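Local coordinates for uncharacterized ATP-binding protein MJECL15 (Methanocaldococcus jannaschii, PDB 3H92) that is of unknown function but probably binds ATP, its C-terminal domain belonging to a helix-turn-helix clan, at residues Leu37-Leu42 / Ser52-Lys57; Glu26-Ile31 / Arg59-Lys64. One frame throughout, in Å; residues are numbered along the deposited sequence.

Interaction 1 of 2, residues Leu37-Leu42 / Ser52-Lys57; sequences LEALKL and SKIKRK
The backbone N of Leu42 hydrogen-bonds to Ala39 O at 3.0 Å and adds a weak bond to Glu38 O. Ala39 and Leu42, thus tied about one helical turn apart, are the two residues of 37-42 that meet Ile54. Alanine suits the closest point: the helix comes within 6.1 Å of the facing chain, measured from Ala39 CA to Ile54 CA, and its single methyl, CB, rests 4.0 Å from Ile54 CG1. The same CG1 also touches Leu42 CD1. Ile54 presents it by setting CG1 beside its backbone N and anti to its carbonyl carbon (chi1 -75°), in an extended stretch of backbone just before the N-cap position of helix 56-64, which Lys55 occupies. With helix 33-45, strand 49-50 and the later hairpin of strands, this is consistent with a winged helix-turn-helix, and the contact packs the connection that enters helix 56-64 against helix 33-45. Phe43 and Leu49 add apolar contacts to the buried Ile54, and Arg59 touches it as well. The side chains of Leu42 and Ile54 lie alongside each other, pointing opposite ways, and Leu42 CD1 reaches 3.8 Å from Lys53 O. Lysine suits this exposed position: Lys53 CB packs 4.1 Å from Leu42 CD1, while a bend at chi2 (-77°) leads the ammonium away. Outside the apolar patch, Lys41 NZ bonds to the syn lone pair of Glu38 OE2 at 3.0 Å, a salt bridge across one helical turn.

Interaction 2 of 2, residues Glu26-Ile31 / Arg59-Lys64; sequences EDYEGI and RIFLIK
Phe61 meets Ile31 along the inner part of its side chain and Tyr28 at its far end. The contact joins the connection between helices 8-27 and 33-45 to helix 56-64, in a domain whose topology is consistent with a winged helix-turn-helix preceded by a long helix. Phe61 CB starts the contact 3.9 Å from Ile31 CD1. Its CG, swung anti to the backbone N (chi1 175°) so that the ring reaches out from the helix toward the connection, lies 3.7 Å from the same methyl. Phe61 CD1 touches both CD1 and CG1 of Ile31. Above this part of the ring sits Ile31 CG1, over one face and 4.2 Å from the ring centroid, 16° off the normal: a CH-pi contact, which the C-H groups of an aliphatic branch can make with a pi face. Farther out, CE1 and CZ meet the Tyr28 ring, with Phe61 CE1 3.8 Å from Tyr28 CE1. Tyr28 approaches near the plane of the phenylalanine, at its edge, and the two planes stand 71° apart in an oblique aromatic pair. Leu20 and Val24 of helix 8-27 also touch Phe61, which explains why a large apolar ring is at home here. Were Phe61 an alanine, the loss of the ring would probably open a gap beneath Ile31 and leave the Tyr28 ring without its aromatic neighbour. Tyrosine suits a partly exposed place, its ring carbons CD1 and CE1 packing on Phe61 while the polar hydroxyl takes no part in the contact. Lys64 NZ stands 5.7 Å from the centroid of the Tyr28 ring, close enough for at most a weak cation-pi attraction.

From the N terminus, helix 8-27 runs into the connection that carries the first half of interaction 2, then helix 33-45 supplies the first half of interaction 1. The chain passes strand 49-50 and enters 52-57, where interaction 1 closes a short loop and whose last residues begin helix 56-64. The 59-64 part of that helix closes the longer loop of interaction 2, inside which interaction 1 is nested. Interaction 1 packs the turn just before helix 56-64, and interaction 2 packs Phe61 within it. Between them Leu40 CD2 packs 3.8 Å from Leu62 CD1, and Leu62 also bonds through its backbone to Leu68, linking the helices to strand 68-71.

Interaction 1 of 2, residues Leu37-Leu42 / Ser52-Lys57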
ATOM      1  N   LEU A  37      -0.414   8.049  -0.639  1.00 37.07           N
ATOM      2  CA  LEU A  37       0.148   8.199   0.737  1.00 36.71           C
ATOM      3  C   LEU A  37      -0.936   8.101   1.747  1.00 36.11           C
ATOM      4  O   LEU A  37      -0.772   7.427   2.765  1.00 37.01           O
ATOM      5  CB  LEU A  37       0.872   9.518   1.041  1.00 36.12           C
ATOM      6  CG  LEU A  37       2.331   9.798   0.684  1.00 39.24           C
ATOM      7  CD1 LEU A  37       2.773  11.174   1.297  1.00 36.83           C
ATOM      8  CD2 LEU A  37       3.299   8.643   1.050  1.00 36.74           C
ATOM      9  N   GLU A  38      -2.024   8.827   1.508  1.00 35.67           N
ATOM     10  CA  GLU A  38      -3.090   8.904   2.507  1.00 35.76           C
ATOM     11  C   GLU A  38      -3.728   7.532   2.688  1.00 34.61           C
ATOM     12  O   GLU A  38      -3.905   7.089   3.827  1.00 35.44           O
ATOM     13  CB  GLU A  38      -4.114  10.005   2.216  1.00 36.78           C
ATOM     14  CG  GLU A  38      -3.645  11.425   2.670  1.00 41.23           C
ATOM     15  CD  GLU A  38      -2.885  11.432   4.056  1.00 46.78           C
ATOM     16  OE1 GLU A  38      -3.505  11.033   5.079  1.00 46.48           O
ATOM     17  OE2 GLU A  38      -1.658  11.796   4.109  1.00 51.29           O
ATOM     18  N   ALA A  39      -3.946   6.822   1.582  1.00 33.38           N
ATOM     19  CA  ALA A  39      -4.354   5.415   1.639  1.00 32.61           C
ATOM     20  C   ALA A  39      -3.441   4.596   2.546  1.00 31.48           C
ATOM     21  O   ALA A  39      -3.890   4.047   3.512  1.00 32.00           O
ATOM     22  CB  ALA A  39      -4.412   4.815   0.264  1.00 31.91           C
ATOM     23  N   LEU A  40      -2.158   4.526   2.238  1.00 30.36           N
ATOM     24  CA  LEU A  40      -1.262   3.619   2.945  1.00 28.93           C
ATOM     25  C   LEU A  40      -1.115   3.976   4.399  1.00 29.45           C
ATOM     26  O   LEU A  40      -0.893   3.112   5.260  1.00 29.03           O
ATOM     27  CB  LEU A  40       0.121   3.608   2.259  1.00 28.66           C
ATOM     28  CG  LEU A  40       0.103   2.897   0.880  1.00 27.83           C
ATOM     29  CD1 LEU A  40       1.433   2.943   0.188  1.00 30.63           C
ATOM     30  CD2 LEU A  40      -0.290   1.467   1.041  1.00 22.39           C
ATOM     31  N   LYS A  41      -1.262   5.241   4.697  1.00 29.33           N
ATOM     32  CA  LYS A  41      -1.096   5.684   6.069  1.00 30.85           C
ATOM     33  C   LYS A  41      -2.163   5.117   6.970  1.00 30.22           C
ATOM     34  O   LYS A  41      -1.950   4.948   8.193  1.00 27.51           O
ATOM     35  CB  LYS A  41      -1.151   7.215   6.166  1.00 31.58           C
ATOM     36  CG  LYS A  41       0.127   7.880   5.746  1.00 36.14           C
ATOM     37  CD  LYS A  41      -0.052   9.382   5.643  1.00 42.05           C
ATOM     38  CE  LYS A  41      -0.138  10.047   7.003  1.00 42.92           C
ATOM     39  NZ  LYS A  41      -0.335  11.534   6.793  1.00 46.07           N
ATOM     40  N   LEU A  42      -3.319   4.843   6.377  1.00 29.53           N
ATOM     41  CA  LEU A  42      -4.415   4.248   7.167  1.00 30.11           C
ATOM     42  C   LEU A  42      -3.971   2.980   7.882  1.00 30.27           C
ATOM     43  O   LEU A  42      -4.542   2.573   8.894  1.00 29.65           O
ATOM     44  CB  LEU A  42      -5.596   3.892   6.275  1.00 29.22           C
ATOM     45  CG  LEU A  42      -6.349   5.064   5.687  1.00 30.80           C
ATOM     46  CD1 LEU A  42      -7.569   4.529   4.904  1.00 29.69           C
ATOM     47  CD2 LEU A  42      -6.756   6.106   6.794  1.00 26.79           C
ATOM     48  N   SER A  52     -13.801  -0.306   1.515  1.00 26.19           N
ATOM     49  CA  SER A  52     -14.401   0.985   1.206  1.00 25.59           C
ATOM     50  C   SER A  52     -13.686   2.127   1.926  1.00 25.75           C
ATOM     51  O   SER A  52     -14.001   3.271   1.724  1.00 25.41           O
ATOM     52  CB  SER A  52     -15.887   0.961   1.570  1.00 26.33           C
ATOM     53  OG  SER A  52     -16.060   0.539   2.914  1.00 26.56           O
ATOM     54  N   LYS A  53     -12.708   1.831   2.767  1.00 26.62           N
ATOM     55  CA  LYS A  53     -11.913   2.896   3.342  1.00 27.48           C
ATOM     56  C   LYS A  53     -11.019   3.571   2.319  1.00 28.91           C
ATOM     57  O   LYS A  53     -10.523   4.665   2.582  1.00 28.95           O
ATOM     58  CB  LYS A  53     -11.048   2.416   4.514  1.00 27.65           C
ATOM     59  CG  LYS A  53     -11.812   2.136   5.840  1.00 27.38           C
ATOM     60  CD  LYS A  53     -12.190   3.383   6.597  1.00 28.28           C
ATOM     61  CE  LYS A  53     -12.960   3.051   7.871  1.00 26.75           C
ATOM     62  NZ  LYS A  53     -13.594   4.255   8.368  1.00 28.24           N
ATOM     63  N   ILE A  54     -10.822   2.947   1.149  1.00 29.96           N
ATOM     64  CA  ILE A  54      -9.900   3.444   0.136  1.00 30.21           C
ATOM     65  C   ILE A  54     -10.557   3.488  -1.217  1.00 30.85           C
ATOM     66  O   ILE A  54     -11.321   2.584  -1.583  1.00 30.64           O
ATOM     67  CB  ILE A  54      -8.625   2.548   0.076  1.00 31.02           C
ATOM     68  CG1 ILE A  54      -7.737   2.845   1.292  1.00 32.65           C
ATOM     69  CG2 ILE A  54      -7.820   2.759  -1.205  1.00 32.29           C
ATOM     70  CD1 ILE A  54      -6.973   1.625   1.772  1.00 36.04           C
ATOM     71  N   LYS A  55     -10.233   4.529  -1.969  1.00 30.91           N
ATOM     72  CA  LYS A  55     -10.729   4.662  -3.303  1.00 32.09           C
ATOM     73  C   LYS A  55     -10.371   3.457  -4.179  1.00 32.65           C
ATOM     74  O   LYS A  55      -9.268   2.865  -4.094  1.00 31.94           O
ATOM     75  CB  LYS A  55     -10.250   5.981  -3.913  1.00 33.50           C
ATOM     76  CG  LYS A  55     -11.088   7.229  -3.465  1.00 36.63           C
ATOM     77  CD  LYS A  55     -11.307   8.298  -4.603  1.00 42.36           C
ATOM     78  CE  LYS A  55     -12.820   8.848  -4.671  1.00 44.99           C
ATOM     79  NZ  LYS A  55     -13.156   9.768  -5.857  1.00 43.27           N
ATOM     80  N   ARG A  56     -11.348   3.054  -4.977  1.00 32.58           N
ATOM     81  CA  ARG A  56     -11.239   1.865  -5.814  1.00 34.22           C
ATOM     82  C   ARG A  56     -10.002   1.891  -6.687  1.00 33.87           C
ATOM     83  O   ARG A  56      -9.221   0.954  -6.691  1.00 33.57           O
ATOM     84  CB  ARG A  56     -12.491   1.761  -6.684  1.00 34.91           C
ATOM     85  CG  ARG A  56     -12.447   0.764  -7.819  1.00 39.02           C
ATOM     86  CD  ARG A  56     -13.264   1.300  -9.067  1.00 44.26           C
ATOM     87  NE  ARG A  56     -12.937   2.697  -9.421  1.00 49.19           N
ATOM     88  CZ  ARG A  56     -13.466   3.386 -10.438  1.00 53.71           C
ATOM     89  NH1 ARG A  56     -14.362   2.831 -11.253  1.00 56.10           N
ATOM     90  NH2 ARG A  56     -13.096   4.656 -10.647  1.00 55.53           N
ATOM     91  N   LYS A  57      -9.814   2.967  -7.434  1.00 34.25           N
ATOM     92  CA  LYS A  57      -8.710   3.020  -8.349  1.00 34.81           C
ATOM     93  C   LYS A  57      -7.421   2.718  -7.575  1.00 34.26           C
ATOM     94  O   LYS A  57      -6.535   2.016  -8.059  1.00 35.21           O
ATOM     95  CB  LYS A  57      -8.625   4.402  -8.985  1.00 35.79           C
ATOM     96  CG  LYS A  57      -9.282   4.564 -10.356  1.00 39.39           C
ATOM     97  CD  LYS A  57      -8.851   5.929 -11.074  1.00 44.19           C
ATOM     98  CE  LYS A  57     -10.006   6.525 -11.990  1.00 45.53           C
ATOM     99  NZ  LYS A  57      -9.792   7.930 -12.535  1.00 47.35           N
TER

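Interaction 2 of 2, residues Glu26-Ile31 / Arg59-Lys64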
ATOM      1  N   GLU A  26       6.108  10.352 -10.171  1.00 48.34           N
ATOM      2  CA  GLU A  26       6.662  10.794 -11.438  1.00 50.84           C
ATOM      3  C   GLU A  26       5.813  10.360 -12.608  1.00 52.05           C
ATOM      4  O   GLU A  26       5.439  11.154 -13.492  1.00 52.22           O
ATOM      5  CB  GLU A  26       8.070  10.188 -11.627  1.00 50.85           C
ATOM      6  CG  GLU A  26       9.063  10.591 -10.568  1.00 52.11           C
ATOM      7  CD  GLU A  26       9.132  12.102 -10.435  1.00 55.10           C
ATOM      8  OE1 GLU A  26       9.068  12.790 -11.494  1.00 54.45           O
ATOM      9  OE2 GLU A  26       9.212  12.591  -9.268  1.00 59.25           O
ATOM     10  N   ASP A  27       5.531   9.069 -12.604  1.00 53.72           N
ATOM     11  CA  ASP A  27       5.297   8.388 -13.841  1.00 55.20           C
ATOM     12  C   ASP A  27       3.818   8.131 -14.016  1.00 56.56           C
ATOM     13  O   ASP A  27       3.299   8.438 -15.088  1.00 57.54           O
ATOM     14  CB  ASP A  27       6.173   7.120 -13.940  1.00 55.07           C
ATOM     15  CG  ASP A  27       7.705   7.429 -13.906  1.00 55.15           C
ATOM     16  OD1 ASP A  27       8.151   8.557 -14.252  1.00 55.90           O
ATOM     17  OD2 ASP A  27       8.481   6.512 -13.558  1.00 54.42           O
ATOM     18  N   TYR A  28       3.126   7.630 -12.983  1.00 57.94           N
ATOM     19  CA  TYR A  28       1.687   7.372 -13.119  1.00 58.96           C
ATOM     20  C   TYR A  28       0.886   8.635 -12.940  1.00 59.34           C
ATOM     21  O   TYR A  28       0.661   9.106 -11.807  1.00 59.32           O
ATOM     22  CB  TYR A  28       1.197   6.259 -12.211  1.00 59.16           C
ATOM     23  CG  TYR A  28       1.982   5.002 -12.429  1.00 61.45           C
ATOM     24  CD1 TYR A  28       2.441   4.266 -11.355  1.00 63.56           C
ATOM     25  CD2 TYR A  28       2.314   4.578 -13.709  1.00 63.91           C
ATOM     26  CE1 TYR A  28       3.171   3.122 -11.538  1.00 64.48           C
ATOM     27  CE2 TYR A  28       3.059   3.446 -13.906  1.00 65.92           C
ATOM     28  CZ  TYR A  28       3.484   2.712 -12.809  1.00 66.52           C
ATOM     29  OH  TYR A  28       4.228   1.559 -12.970  1.00 68.29           O
ATOM     30  N   GLU A  29       0.508   9.178 -14.108  1.00 59.90           N
ATOM     31  CA  GLU A  29      -0.402  10.319 -14.249  1.00 60.47           C
ATOM     32  C   GLU A  29      -1.805   9.895 -13.734  1.00 59.68           C
ATOM     33  O   GLU A  29      -2.559  10.729 -13.193  1.00 60.25           O
ATOM     34  CB  GLU A  29      -0.449  10.826 -15.731  1.00 61.15           C
ATOM     35  CG  GLU A  29      -0.392  12.409 -15.904  1.00 63.79           C
ATOM     36  CD  GLU A  29      -1.130  12.997 -17.187  1.00 67.89           C
ATOM     37  OE1 GLU A  29      -0.647  14.035 -17.731  1.00 69.87           O
ATOM     38  OE2 GLU A  29      -2.190  12.464 -17.643  1.00 70.06           O
ATOM     39  N   GLY A  30      -2.132   8.601 -13.873  1.00 58.15           N
ATOM     40  CA  GLY A  30      -3.400   8.053 -13.379  1.00 56.62           C
ATOM     41  C   GLY A  30      -3.584   7.961 -11.869  1.00 55.03           C
ATOM     42  O   GLY A  30      -4.732   7.897 -11.396  1.00 55.48           O
ATOM     43  N   ILE A  31      -2.486   7.936 -11.108  1.00 52.82           N
ATOM     44  CA  ILE A  31      -2.538   7.723  -9.662  1.00 50.72           C
ATOM     45  C   ILE A  31      -1.958   8.942  -8.971  1.00 50.18           C
ATOM     46  O   ILE A  31      -0.812   9.300  -9.223  1.00 49.85           O
ATOM     47  CB  ILE A  31      -1.714   6.486  -9.251  1.00 50.62           C
ATOM     48  CG1 ILE A  31      -1.887   5.329 -10.234  1.00 49.40           C
ATOM     49  CG2 ILE A  31      -2.127   5.998  -7.909  1.00 49.34           C
ATOM     50  CD1 ILE A  31      -3.113   4.508  -9.992  1.00 49.09           C
ATOM     51  N   ARG A  59      -7.062   1.200  -4.534  1.00 31.10           N
ATOM     52  CA  ARG A  59      -6.986  -0.180  -4.052  1.00 32.28           C
ATOM     53  C   ARG A  59      -6.588  -1.121  -5.157  1.00 30.86           C
ATOM     54  O   ARG A  59      -5.756  -1.979  -4.961  1.00 30.95           O
ATOM     55  CB  ARG A  59      -8.284  -0.690  -3.378  1.00 32.97           C
ATOM     56  CG  ARG A  59      -9.281  -1.335  -4.321  1.00 37.39           C
ATOM     57  CD  ARG A  59     -10.293  -2.142  -3.629  1.00 40.27           C
ATOM     58  NE  ARG A  59     -11.638  -1.836  -4.098  1.00 42.79           N
ATOM     59  CZ  ARG A  59     -12.482  -0.961  -3.519  1.00 45.40           C
ATOM     60  NH1 ARG A  59     -13.692  -0.836  -4.042  1.00 43.55           N
ATOM     61  NH2 ARG A  59     -12.163  -0.198  -2.440  1.00 45.33           N
ATOM     62  N   ILE A  60      -7.202  -0.963  -6.310  1.00 30.00           N
ATOM     63  CA  ILE A  60      -6.914  -1.808  -7.411  1.00 29.45           C
ATOM     64  C   ILE A  60      -5.424  -1.778  -7.736  1.00 29.96           C
ATOM     65  O   ILE A  60      -4.785  -2.806  -7.933  1.00 29.31           O
ATOM     66  CB  ILE A  60      -7.721  -1.344  -8.609  1.00 29.97           C
ATOM     67  CG1 ILE A  60      -9.149  -1.829  -8.493  1.00 29.80           C
ATOM     68  CG2 ILE A  60      -7.160  -1.903  -9.885  1.00 30.67           C
ATOM     69  CD1 ILE A  60      -9.988  -1.465  -9.713  1.00 34.27           C
ATOM     70  N   PHE A  61      -4.862  -0.582  -7.738  1.00 30.30           N
ATOM     71  CA  PHE A  61      -3.458  -0.380  -8.036  1.00 29.94           C
ATOM     72  C   PHE A  61      -2.520  -1.013  -7.019  1.00 29.85           C
ATOM     73  O   PHE A  61      -1.564  -1.707  -7.333  1.00 28.53           O
ATOM     74  CB  PHE A  61      -3.213   1.131  -8.125  1.00 30.46           C
ATOM     75  CG  PHE A  61      -1.786   1.493  -8.315  1.00 32.47           C
ATOM     76  CD1 PHE A  61      -1.196   1.366  -9.558  1.00 34.24           C
ATOM     77  CD2 PHE A  61      -1.004   1.903  -7.228  1.00 34.19           C
ATOM     78  CE1 PHE A  61       0.156   1.671  -9.748  1.00 33.48           C
ATOM     79  CE2 PHE A  61       0.333   2.180  -7.393  1.00 30.77           C
ATOM     80  CZ  PHE A  61       0.919   2.065  -8.652  1.00 33.81           C
ATOM     81  N   LEU A  62      -2.800  -0.757  -5.762  1.00 30.59           N
ATOM     82  CA  LEU A  62      -1.995  -1.291  -4.673  1.00 30.22           C
ATOM     83  C   LEU A  62      -2.068  -2.779  -4.528  1.00 30.25           C
ATOM     84  O   LEU A  62      -1.163  -3.393  -4.020  1.00 31.47           O
ATOM     85  CB  LEU A  62      -2.447  -0.630  -3.377  1.00 30.19           C
ATOM     86  CG  LEU A  62      -2.146   0.866  -3.314  1.00 29.29           C
ATOM     87  CD1 LEU A  62      -2.649   1.407  -1.971  1.00 31.89           C
ATOM     88  CD2 LEU A  62      -0.636   1.111  -3.485  1.00 31.22           C
ATOM     89  N   ILE A  63      -3.178  -3.353  -4.949  1.00 30.99           N
ATOM     90  CA  ILE A  63      -3.326  -4.798  -4.993  1.00 31.46           C
ATOM     91  C   ILE A  63      -2.478  -5.324  -6.143  1.00 32.50           C
ATOM     92  O   ILE A  63      -1.687  -6.263  -5.969  1.00 32.39           O
ATOM     93  CB  ILE A  63      -4.841  -5.194  -5.219  1.00 31.77           C
ATOM     94  CG1 ILE A  63      -5.653  -5.062  -3.931  1.00 31.32           C
ATOM     95  CG2 ILE A  63      -5.011  -6.636  -5.806  1.00 31.03           C
ATOM     96  CD1 ILE A  63      -7.119  -5.102  -4.130  1.00 26.98           C
ATOM     97  N   LYS A  64      -2.690  -4.753  -7.338  1.00 33.46           N
ATOM     98  CA  LYS A  64      -1.921  -5.105  -8.528  1.00 34.83           C
ATOM     99  C   LYS A  64      -0.409  -5.045  -8.245  1.00 34.63           C
ATOM    100  O   LYS A  64       0.346  -5.876  -8.700  1.00 35.51           O
ATOM    101  CB  LYS A  64      -2.326  -4.199  -9.707  1.00 35.61           C
ATOM    102  CG  LYS A  64      -1.288  -4.005 -10.852  1.00 40.04           C
ATOM    103  CD  LYS A  64      -1.606  -2.760 -11.858  1.00 45.51           C
ATOM    104  CE  LYS A  64      -0.423  -1.693 -12.035  1.00 46.29           C
ATOM    105  NZ  LYS A  64      -0.451  -0.760 -13.242  1.00 49.37           N
TER